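Local coordinates for bsobi restriction endonuclease (Geobacillus stearothermophilus, PDB 1DC1), which recognises the degenerate double-stranded DNA sequence 5'-CYCGRG-3' as a homodimer and cleaves it after the first C, at residues D70-A75 and E93-L98. Sequence-based numbering, arbitrary orientation.
Sequences DALLYA and ESINNL. With nucleotides of chain B.
Ile95 lies against the backbone of helix 69-75 at Leu73, its CG1 3.8 Å from Leu73 CA, and its two branches divide the work. With CG1 beside the backbone N (chi1 -69°), the longer branch runs on to CD1, which covers Leu73 N and approaches Leu73 CB, while CG2 turns to Leu72. There CG2 lies 3.8 Å from Leu72 CD1, and the two side chains cross at about a right angle. A beta-branched residue suits this place because both arms leave close to the helix and can touch two successive residues. Leu98, one turn on, packs on the C-terminal end of 70-75: with CG anti to the backbone N (chi1 166°), its forked end is carried across to helix 69-75, where CD2 lies 3.5 Å from Leu72 O and 4.0 Å from Ala75 CB. Ala75 offers only a methyl, against which CD2 can rest close to the backbone.

Both helices belong to a helical part of the chain well away from the mixed sheet of the PD-(D/E)XK-type nuclease fold. The axes of segments 70-75 and 93-98 approach to 8.5 Å and cross at 71°, and Leu114 of helix 110-152 also touches Leu72 and Ala75. At the other end of the contact Leu73 CD1 touches Ser94 CB at 4.1 Å. The buried hydroxyl of Ser94 is hydrogen-bonded to Ser76 OG, which is also hydrogen-bonded to Leu73 O.

The CA-CB bond of Tyr74 leads away from 93-98, and its ring reaches the DNA. Its OH donates a short 2.5 Å hydrogen bond to OP1 of DG10 of chain B, with OP1 close to the ring plane at its edge. A tyrosine fits here because its long, rigid ring carries a donor from the helix to the phosphate backbone.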
ATOM      1  N   ASP D  70       7.379  -3.603 -26.134  1.00 16.28           N
ATOM      2  CA  ASP D  70       7.178  -3.216 -24.740  1.00 15.07           C
ATOM      3  C   ASP D  70       5.822  -3.685 -24.252  1.00 12.40           C
ATOM      4  O   ASP D  70       5.697  -4.177 -23.127  1.00 14.30           O
ATOM      5  CB  ASP D  70       7.358  -1.709 -24.617  1.00 18.88           C
ATOM      6  CG  ASP D  70       8.794  -1.276 -24.946  1.00 26.88           C
ATOM      7  OD1 ASP D  70       9.759  -1.870 -24.417  1.00 26.26           O
ATOM      8  OD2 ASP D  70       8.971  -0.352 -25.744  1.00 33.96           O
ATOM      9  N   ALA D  71       4.817  -3.558 -25.117  1.00 14.83           N
ATOM     10  CA  ALA D  71       3.445  -4.009 -24.834  1.00 13.49           C
ATOM     11  C   ALA D  71       3.472  -5.544 -24.612  1.00 17.53           C
ATOM     12  O   ALA D  71       2.826  -6.067 -23.703  1.00 15.29           O
ATOM     13  CB  ALA D  71       2.522  -3.656 -26.002  1.00  9.92           C
ATOM     14  N   LEU D  72       4.221  -6.272 -25.454  1.00 14.48           N
ATOM     15  CA  LEU D  72       4.350  -7.722 -25.309  1.00 15.33           C
ATOM     16  C   LEU D  72       4.986  -8.056 -23.943  1.00 14.17           C
ATOM     17  O   LEU D  72       4.522  -8.987 -23.252  1.00 12.41           O
ATOM     18  CB  LEU D  72       5.234  -8.364 -26.405  1.00 14.98           C
ATOM     19  CG  LEU D  72       4.824  -8.397 -27.868  1.00 13.19           C
ATOM     20  CD1 LEU D  72       5.861  -9.290 -28.620  1.00 15.27           C
ATOM     21  CD2 LEU D  72       3.424  -8.958 -28.017  1.00 21.44           C
ATOM     22  N   LEU D  73       6.027  -7.318 -23.557  1.00 14.22           N
ATOM     23  CA  LEU D  73       6.659  -7.574 -22.266  1.00 14.34           C
ATOM     24  C   LEU D  73       5.630  -7.303 -21.170  1.00 14.67           C
ATOM     25  O   LEU D  73       5.501  -8.118 -20.239  1.00 12.09           O
ATOM     26  CB  LEU D  73       7.887  -6.701 -22.027  1.00 16.46           C
ATOM     27  CG  LEU D  73       8.631  -6.826 -20.667  1.00 17.35           C
ATOM     28  CD1 LEU D  73       9.171  -8.274 -20.448  1.00 17.65           C
ATOM     29  CD2 LEU D  73       9.775  -5.800 -20.636  1.00 15.23           C
ATOM     30  N   TYR D  74       4.873  -6.211 -21.279  1.00 13.60           N
ATOM     31  CA  TYR D  74       3.889  -5.932 -20.261  1.00 12.61           C
ATOM     32  C   TYR D  74       2.815  -7.016 -20.179  1.00 13.31           C
ATOM     33  O   TYR D  74       2.479  -7.477 -19.079  1.00 13.61           O
ATOM     34  CB  TYR D  74       3.243  -4.556 -20.486  1.00 15.34           C
ATOM     35  CG  TYR D  74       2.853  -3.899 -19.157  1.00 15.09           C
ATOM     36  CD1 TYR D  74       1.707  -4.327 -18.450  1.00 18.62           C
ATOM     37  CD2 TYR D  74       3.669  -2.919 -18.561  1.00 11.39           C
ATOM     38  CE1 TYR D  74       1.384  -3.798 -17.164  1.00 12.19           C
ATOM     39  CE2 TYR D  74       3.356  -2.392 -17.301  1.00 12.21           C
ATOM     40  CZ  TYR D  74       2.207  -2.856 -16.618  1.00 12.16           C
ATOM     41  OH  TYR D  74       1.914  -2.413 -15.372  1.00 11.37           O
ATOM     42  N   ALA D  75       2.285  -7.419 -21.334  1.00 12.43           N
ATOM     43  CA  ALA D  75       1.257  -8.465 -21.417  1.00 10.49           C
ATOM     44  C   ALA D  75       1.751  -9.815 -20.894  1.00 12.87           C
ATOM     45  O   ALA D  75       0.931 -10.650 -20.501  1.00 13.46           O
ATOM     46  CB  ALA D  75       0.744  -8.617 -22.870  1.00 11.96           C
ATOM     47  N   GLU D  93      12.759 -13.879 -22.473  1.00 17.28           N
ATOM     48  CA  GLU D  93      12.222 -15.119 -21.999  1.00 22.62           C
ATOM     49  C   GLU D  93      10.760 -14.950 -21.583  1.00 17.56           C
ATOM     50  O   GLU D  93       9.932 -15.788 -21.885  1.00 15.89           O
ATOM     51  CB  GLU D  93      13.062 -15.579 -20.846  1.00 30.87           C
ATOM     52  CG  GLU D  93      13.382 -17.018 -20.879  1.00 57.91           C
ATOM     53  CD  GLU D  93      13.957 -17.454 -19.549  1.00 71.30           C
ATOM     54  OE1 GLU D  93      15.121 -17.037 -19.243  1.00 78.01           O
ATOM     55  OE2 GLU D  93      13.233 -18.192 -18.822  1.00 77.39           O
ATOM     56  N   SER D  94      10.457 -13.865 -20.896  1.00 13.48           N
ATOM     57  CA  SER D  94       9.093 -13.604 -20.465  1.00 17.21           C
ATOM     58  C   SER D  94       8.182 -13.510 -21.691  1.00 16.50           C
ATOM     59  O   SER D  94       7.070 -14.016 -21.682  1.00 14.56           O
ATOM     60  CB  SER D  94       9.003 -12.257 -19.686  1.00 18.43           C
ATOM     61  OG  SER D  94       7.769 -12.138 -18.971  1.00 17.24           O
ATOM     62  N   ILE D  95       8.651 -12.842 -22.741  1.00 15.91           N
ATOM     63  CA  ILE D  95       7.819 -12.695 -23.925  1.00 15.92           C
ATOM     64  C   ILE D  95       7.608 -14.060 -24.569  1.00 14.68           C
ATOM     65  O   ILE D  95       6.506 -14.367 -24.993  1.00 13.54           O
ATOM     66  CB  ILE D  95       8.417 -11.670 -24.946  1.00 13.46           C
ATOM     67  CG1 ILE D  95       8.353 -10.240 -24.383  1.00 16.57           C
ATOM     68  CG2 ILE D  95       7.623 -11.721 -26.275  1.00 14.23           C
ATOM     69  CD1 ILE D  95       9.194  -9.243 -25.161  1.00 13.47           C
ATOM     70  N   ASN D  96       8.646 -14.888 -24.625  1.00 15.76           N
ATOM     71  CA  ASN D  96       8.477 -16.226 -25.191  1.00 18.09           C
ATOM     72  C   ASN D  96       7.475 -17.043 -24.371  1.00 13.86           C
ATOM     73  O   ASN D  96       6.687 -17.818 -24.926  1.00 15.98           O
ATOM     74  CB  ASN D  96       9.829 -16.948 -25.288  1.00 18.30           C
ATOM     75  CG  ASN D  96      10.771 -16.267 -26.291  1.00 26.96           C
ATOM     76  OD1 ASN D  96      10.324 -15.652 -27.281  1.00 26.78           O
ATOM     77  ND2 ASN D  96      12.079 -16.358 -26.033  1.00 31.66           N
ATOM     78  N   ASN D  97       7.473 -16.845 -23.058  1.00 15.19           N
ATOM     79  CA  ASN D  97       6.542 -17.588 -22.214  1.00 17.66           C
ATOM     80  C   ASN D  97       5.123 -17.202 -22.573  1.00 14.09           C
ATOM     81  O   ASN D  97       4.234 -18.046 -22.630  1.00 16.73           O
ATOM     82  CB  ASN D  97       6.827 -17.291 -20.751  1.00 19.43           C
ATOM     83  CG  ASN D  97       8.149 -17.909 -20.282  1.00 28.29           C
ATOM     84  OD1 ASN D  97       8.661 -18.868 -20.901  1.00 25.25           O
ATOM     85  ND2 ASN D  97       8.712 -17.362 -19.191  1.00 26.52           N
ATOM     86  N   LEU D  98       4.921 -15.917 -22.839  1.00 13.15           N
ATOM     87  CA  LEU D  98       3.598 -15.429 -23.192  1.00 12.35           C
ATOM     88  C   LEU D  98       3.175 -16.086 -24.507  1.00  9.65           C
ATOM     89  O   LEU D  98       2.046 -16.593 -24.643  1.00 14.84           O
ATOM     90  CB  LEU D  98       3.639 -13.887 -23.332  1.00 17.44           C
ATOM     91  CG  LEU D  98       2.400 -13.306 -24.019  1.00 13.97           C
ATOM     92  CD1 LEU D  98       1.140 -13.558 -23.187  1.00 14.15           C
ATOM     93  CD2 LEU D  98       2.637 -11.799 -24.303  1.00 13.39           C
TER
ATOM     94  P    DG B  10       3.572  -0.329 -13.093  1.00 14.40           P
ATOM     95  OP1  DG B  10       3.614  -0.766 -14.515  1.00 21.15           O
ATOM     96  OP2  DG B  10       4.818  -0.324 -12.295  1.00 11.97           O
ATOM     97  O5'  DG B  10       2.797   1.058 -13.037  1.00 14.50           O
ATOM     98  C5'  DG B  10       3.469   2.299 -13.010  1.00 14.27           C
ATOM     99  C4'  DG B  10       2.632   3.304 -12.246  1.00 16.08           C
ATOM    100  O4'  DG B  10       2.378   2.803 -10.921  1.00 14.32           O
ATOM    101  C3'  DG B  10       3.385   4.611 -12.045  1.00 18.06           C
ATOM    102  O3'  DG B  10       2.990   5.524 -13.035  1.00 19.93           O
ATOM    103  C2'  DG B  10       2.951   5.101 -10.683  1.00 22.00           C
ATOM    104  C1'  DG B  10       2.673   3.805  -9.941  1.00 18.97           C
ATOM    105  N9   DG B  10       3.790   3.327  -9.137  1.00 15.83           N
ATOM    106  C8   DG B  10       4.466   2.136  -9.300  1.00 17.90           C
ATOM    107  N7   DG B  10       5.352   1.922  -8.369  1.00 16.75           N
ATOM    108  C5   DG B  10       5.274   3.053  -7.555  1.00 15.36           C
ATOM    109  C6   DG B  10       5.997   3.391  -6.345  1.00 13.89           C
ATOM    110  O6   DG B  10       6.903   2.763  -5.787  1.00 15.02           O
ATOM    111  N1   DG B  10       5.572   4.621  -5.814  1.00 15.81           N
ATOM    112  C2   DG B  10       4.638   5.458  -6.408  1.00 16.25           C
ATOM    113  N2   DG B  10       4.402   6.646  -5.771  1.00 13.61           N
ATOM    114  N3   DG B  10       3.986   5.162  -7.546  1.00 13.18           N
ATOM    115  C4   DG B  10       4.338   3.945  -8.041  1.00 11.36           C
TER